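Local structure of putative enoyl-CoA hydratase/isomerase (Mycobacterium abscessus, 4MI2) at residues B[156-164]-B[180-188]. The protein probably isomerises the ring epoxide of phenylacetyl-CoA to its oxepin form in phenylacetate degradation, as a trimeric member of the enoyl-CoA hydratase/isomerase (crotonase) family. Residues are numbered along the deposited sequence; the frame is centred on the assembly and turned at random.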
ATOM      1  N   LEU B 156      -1.731  10.960  -0.647  1.00 14.14           N
ATOM      2  CA  LEU B 156      -2.650  10.414  -1.630  1.00 14.43           C
ATOM      3  C   LEU B 156      -2.287   8.969  -2.024  1.00 14.77           C
ATOM      4  O   LEU B 156      -3.143   8.095  -1.958  1.00 14.93           O
ATOM      5  CB  LEU B 156      -2.805  11.330  -2.853  1.00 14.40           C
ATOM      6  CG  LEU B 156      -3.886  10.908  -3.869  1.00 14.62           C
ATOM      7  CD1 LEU B 156      -5.286  10.920  -3.254  1.00 14.70           C
ATOM      8  CD2 LEU B 156      -3.848  11.809  -5.090  1.00 14.63           C
ATOM      9  N   PRO B 157      -1.032   8.707  -2.434  1.00 15.03           N
ATOM     10  CA  PRO B 157      -0.765   7.303  -2.787  1.00 15.52           C
ATOM     11  C   PRO B 157      -0.831   6.339  -1.603  1.00 15.95           C
ATOM     12  O   PRO B 157      -1.180   5.167  -1.790  1.00 16.23           O
ATOM     13  CB  PRO B 157       0.655   7.335  -3.381  1.00 15.40           C
ATOM     14  CG  PRO B 157       1.219   8.653  -2.997  1.00 15.11           C
ATOM     15  CD  PRO B 157       0.062   9.590  -2.859  1.00 14.91           C
ATOM     16  N   ARG B 158      -0.497   6.826  -0.408  1.00 16.14           N
ATOM     17  CA  ARG B 158      -0.574   6.009   0.798  1.00 16.62           C
ATOM     18  C   ARG B 158      -2.013   5.582   1.107  1.00 16.77           C
ATOM     19  O   ARG B 158      -2.212   4.521   1.677  1.00 16.91           O
ATOM     20  CB  ARG B 158       0.053   6.734   2.003  1.00 16.78           C
ATOM     21  CG  ARG B 158       1.577   6.725   1.952  1.00 17.16           C
ATOM     22  CD  ARG B 158       2.203   7.493   3.115  1.00 17.51           C
ATOM     23  NE  ARG B 158       3.572   7.918   2.813  1.00 17.72           N
ATOM     24  CZ  ARG B 158       4.323   8.668   3.615  1.00 17.95           C
ATOM     25  NH1 ARG B 158       3.839   9.068   4.786  1.00 18.20           N
ATOM     26  NH2 ARG B 158       5.559   9.016   3.251  1.00 17.87           N
ATOM     27  N   LEU B 159      -2.995   6.403   0.721  1.00 16.77           N
ATOM     28  CA  LEU B 159      -4.411   6.088   0.932  1.00 17.05           C
ATOM     29  C   LEU B 159      -5.018   5.241  -0.189  1.00 16.99           C
ATOM     30  O   LEU B 159      -5.721   4.287   0.091  1.00 16.95           O
ATOM     31  CB  LEU B 159      -5.255   7.357   1.083  1.00 17.30           C
ATOM     32  CG  LEU B 159      -5.080   8.242   2.320  1.00 17.55           C
ATOM     33  CD1 LEU B 159      -6.240   9.225   2.396  1.00 17.71           C
ATOM     34  CD2 LEU B 159      -5.020   7.437   3.610  1.00 17.86           C
ATOM     35  N   ILE B 160      -4.768   5.597  -1.451  1.00 16.71           N
ATOM     36  CA  ILE B 160      -5.438   4.921  -2.568  1.00 16.82           C
ATOM     37  C   ILE B 160      -4.518   4.101  -3.470  1.00 16.91           C
ATOM     38  O   ILE B 160      -4.974   3.513  -4.452  1.00 17.19           O
ATOM     39  CB  ILE B 160      -6.267   5.913  -3.437  1.00 16.76           C
ATOM     40  CG1 ILE B 160      -5.370   6.922  -4.155  1.00 16.44           C
ATOM     41  CG2 ILE B 160      -7.307   6.638  -2.594  1.00 16.70           C
ATOM     42  CD1 ILE B 160      -6.129   7.781  -5.143  1.00 16.48           C
ATOM     43  N   GLY B 161      -3.230   4.059  -3.147  1.00 16.74           N
ATOM     44  CA  GLY B 161      -2.268   3.297  -3.938  1.00 16.84           C
ATOM     45  C   GLY B 161      -1.642   4.134  -5.032  1.00 16.69           C
ATOM     46  O   GLY B 161      -2.163   5.194  -5.402  1.00 16.46           O
ATOM     47  N   ALA B 162      -0.526   3.638  -5.563  1.00 16.77           N
ATOM     48  CA  ALA B 162       0.296   4.389  -6.506  1.00 16.64           C
ATOM     49  C   ALA B 162      -0.366   4.573  -7.883  1.00 16.81           C
ATOM     50  O   ALA B 162      -0.212   5.622  -8.510  1.00 16.47           O
ATOM     51  CB  ALA B 162       1.649   3.716  -6.661  1.00 16.72           C
ATOM     52  N   SER B 163      -1.096   3.563  -8.353  1.00 17.23           N
ATOM     53  CA  SER B 163      -1.760   3.662  -9.658  1.00 17.59           C
ATOM     54  C   SER B 163      -2.779   4.786  -9.694  1.00 17.34           C
ATOM     55  O   SER B 163      -2.714   5.676 -10.548  1.00 17.09           O
ATOM     56  CB  SER B 163      -2.447   2.341 -10.051  1.00 18.22           C
ATOM     57  OG  SER B 163      -1.496   1.449 -10.601  1.00 18.75           O
ATOM     58  N   ARG B 164      -3.728   4.734  -8.770  1.00 17.32           N
ATOM     59  CA  ARG B 164      -4.816   5.713  -8.761  1.00 17.32           C
ATOM     60  C   ARG B 164      -4.324   7.129  -8.449  1.00 16.77           C
ATOM     61  O   ARG B 164      -4.772   8.100  -9.066  1.00 16.71           O
ATOM     62  CB  ARG B 164      -5.921   5.262  -7.803  1.00 17.64           C
ATOM     63  CG  ARG B 164      -6.695   4.103  -8.399  1.00 18.30           C
ATOM     64  CD  ARG B 164      -7.408   3.221  -7.400  1.00 18.68           C
ATOM     65  NE  ARG B 164      -7.839   1.999  -8.084  1.00 19.46           N
ATOM     66  CZ  ARG B 164      -8.453   0.974  -7.505  1.00 19.93           C
ATOM     67  NH1 ARG B 164      -8.745   0.998  -6.212  1.00 19.81           N
ATOM     68  NH2 ARG B 164      -8.777  -0.084  -8.234  1.00 20.55           N
ATOM     69  N   ALA B 180     -14.526   7.421  -4.259  1.00 24.45           N
ATOM     70  CA  ALA B 180     -13.650   7.679  -3.124  1.00 23.91           C
ATOM     71  C   ALA B 180     -13.806   6.616  -2.045  1.00 24.04           C
ATOM     72  O   ALA B 180     -12.830   6.185  -1.442  1.00 23.23           O
ATOM     73  CB  ALA B 180     -13.936   9.056  -2.545  1.00 23.50           C
ATOM     74  N   HIS B 181     -15.044   6.213  -1.795  1.00 25.08           N
ATOM     75  CA  HIS B 181     -15.323   5.165  -0.822  1.00 26.23           C
ATOM     76  C   HIS B 181     -14.730   3.822  -1.265  1.00 25.91           C
ATOM     77  O   HIS B 181     -13.998   3.186  -0.520  1.00 25.79           O
ATOM     78  CB  HIS B 181     -16.827   5.025  -0.592  1.00 27.75           C
ATOM     79  CG  HIS B 181     -17.167   4.217   0.619  1.00 29.38           C
ATOM     80  ND1 HIS B 181     -17.837   3.016   0.548  1.00 30.72           N
ATOM     81  CD2 HIS B 181     -16.893   4.420   1.930  1.00 29.75           C
ATOM     82  CE1 HIS B 181     -17.981   2.525   1.767  1.00 31.47           C
ATOM     83  NE2 HIS B 181     -17.411   3.354   2.623  1.00 30.68           N
ATOM     84  N   THR B 182     -15.029   3.404  -2.486  1.00 25.76           N
ATOM     85  CA  THR B 182     -14.480   2.147  -2.994  1.00 25.86           C
ATOM     86  C   THR B 182     -12.948   2.146  -2.958  1.00 24.75           C
ATOM     87  O   THR B 182     -12.342   1.142  -2.589  1.00 24.68           O
ATOM     88  CB  THR B 182     -14.958   1.858  -4.432  1.00 26.62           C
ATOM     89  OG1 THR B 182     -16.386   1.967  -4.497  1.00 27.34           O
ATOM     90  CG2 THR B 182     -14.541   0.461  -4.869  1.00 27.34           C
ATOM     91  N   TRP B 183     -12.334   3.272  -3.322  1.00 23.52           N
ATOM     92  CA  TRP B 183     -10.864   3.390  -3.367  1.00 22.84           C
ATOM     93  C   TRP B 183     -10.182   3.481  -1.991  1.00 22.32           C
ATOM     94  O   TRP B 183      -8.957   3.330  -1.890  1.00 21.88           O
ATOM     95  CB  TRP B 183     -10.459   4.608  -4.192  1.00 22.52           C
ATOM     96  CG  TRP B 183     -10.646   4.470  -5.655  1.00 22.72           C
ATOM     97  CD1 TRP B 183     -11.308   3.466  -6.321  1.00 23.45           C
ATOM     98  CD2 TRP B 183     -10.197   5.385  -6.657  1.00 22.60           C
ATOM     99  NE1 TRP B 183     -11.274   3.698  -7.679  1.00 23.54           N
ATOM    100  CE2 TRP B 183     -10.597   4.868  -7.912  1.00 23.10           C
ATOM    101  CE3 TRP B 183      -9.475   6.582  -6.621  1.00 22.31           C
ATOM    102  CZ2 TRP B 183     -10.314   5.519  -9.118  1.00 23.18           C
ATOM    103  CZ3 TRP B 183      -9.194   7.231  -7.825  1.00 22.42           C
ATOM    104  CH2 TRP B 183      -9.614   6.694  -9.053  1.00 22.79           C
ATOM    105  N   GLY B 184     -10.970   3.745  -0.948  1.00 22.35           N
ATOM    106  CA  GLY B 184     -10.462   3.896   0.419  1.00 22.08           C
ATOM    107  C   GLY B 184      -9.963   5.296   0.749  1.00 21.76           C
ATOM    108  O   GLY B 184      -9.229   5.480   1.715  1.00 21.11           O
ATOM    109  N   LEU B 185     -10.354   6.277  -0.061  1.00 22.13           N
ATOM    110  CA  LEU B 185     -10.016   7.673   0.186  1.00 22.36           C
ATOM    111  C   LEU B 185     -10.806   8.227   1.372  1.00 22.74           C
ATOM    112  O   LEU B 185     -10.340   9.137   2.052  1.00 22.88           O
ATOM    113  CB  LEU B 185     -10.296   8.523  -1.052  1.00 22.46           C
ATOM    114  CG  LEU B 185      -9.776   9.970  -0.987  1.00 22.54           C
ATOM    115  CD1 LEU B 185      -8.255  10.002  -1.057  1.00 22.53           C
ATOM    116  CD2 LEU B 185     -10.363  10.826  -2.096  1.00 22.82           C
ATOM    117  N   VAL B 186     -12.007   7.701   1.594  1.00 23.09           N
ATOM    118  CA  VAL B 186     -12.818   8.072   2.754  1.00 23.61           C
ATOM    119  C   VAL B 186     -13.371   6.804   3.403  1.00 23.93           C
ATOM    120  O   VAL B 186     -13.484   5.767   2.745  1.00 24.02           O
ATOM    121  CB  VAL B 186     -13.978   9.031   2.377  1.00 23.86           C
ATOM    122  CG1 VAL B 186     -13.427  10.320   1.783  1.00 23.75           C
ATOM    123  CG2 VAL B 186     -14.966   8.375   1.414  1.00 24.14           C
ATOM    124  N   HIS B 187     -13.718   6.891   4.682  1.00 24.03           N
ATOM    125  CA  HIS B 187     -14.218   5.726   5.412  1.00 24.75           C
ATOM    126  C   HIS B 187     -15.713   5.507   5.231  1.00 25.75           C
ATOM    127  O   HIS B 187     -16.181   4.383   5.311  1.00 25.70           O
ATOM    128  CB  HIS B 187     -13.904   5.854   6.895  1.00 24.33           C
ATOM    129  CG  HIS B 187     -12.441   5.860   7.189  1.00 24.31           C
ATOM    130  ND1 HIS B 187     -11.643   6.967   6.987  1.00 23.48           N
ATOM    131  CD2 HIS B 187     -11.622   4.884   7.643  1.00 24.04           C
ATOM    132  CE1 HIS B 187     -10.401   6.678   7.314  1.00 23.18           C
ATOM    133  NE2 HIS B 187     -10.361   5.420   7.717  1.00 23.76           N
ATOM    134  N   GLU B 188     -16.450   6.583   4.988  1.00 26.85           N
ATOM    135  CA  GLU B 188     -17.909   6.547   5.004  1.00 28.58           C
ATOM    136  C   GLU B 188     -18.469   7.646   4.112  1.00 27.69           C
ATOM    137  O   GLU B 188     -17.928   8.753   4.058  1.00 27.49           O
ATOM    138  CB  GLU B 188     -18.411   6.748   6.444  1.00 30.37           C
ATOM    139  CG  GLU B 188     -19.908   6.530   6.663  1.00 32.90           C
ATOM    140  CD  GLU B 188     -20.270   5.106   7.048  1.00 35.56           C
ATOM    141  OE1 GLU B 188     -19.488   4.176   6.727  1.00 38.46           O
ATOM    142  OE2 GLU B 188     -21.338   4.913   7.677  1.00 37.24           O
TER
HETATM  143  O   HOH W   1      -7.494   2.451  -4.092  1.00 20.09           O
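Arg164 lies along one face of the Trp183 indole, where helices 152-160, 162-171 and 177-183 of the crotonase fold meet beside the trimer interface. Its chain, extended from CG to NE, runs over the ring system: CB meets the six-membered ring, Arg164 CD sits 3.6 Å from the centroid of the Trp183 five-membered ring in a CH-pi contact, and the guanidinium stacks beyond it with planes 17° apart. Arg164 CZ is 4.2 Å from that Trp183 centroid, a cation-pi contact in which Arg164 NH1 comes closest, 3.6 Å from Trp183 CD1. Ile160 CD1 reaches Trp183 CE3 obliquely at 3.8 Å, while Ile160 CG2 packs against Leu185 CD1. Leu185 CD1 also meets Leu156 CD1 at 3.8 Å and, at 4.1 Å, Leu159 CD1; Leu124 of helix 118-124 adjoins all three leucines. Polar groups meet through one water, which donates to Ile160 O and Trp183 O and accepts from Arg164 NH1. Gly184, with positive phi, forms a Schellman motif, after which Leu185 brings its CD1 to 156-164. In the trimer, Ser163 OG bonds to Gly184 O of the second subunit, and Thr182 O has a weak bond from Arg164 NH2 of the third. No direct hydrogen bond crosses between 156-164 and 180-188: they are joined by leucine and isoleucine methyls, a stacked cation and a water that bonds two carbonyls and probably helps to hold the guanidinium flat on the indole.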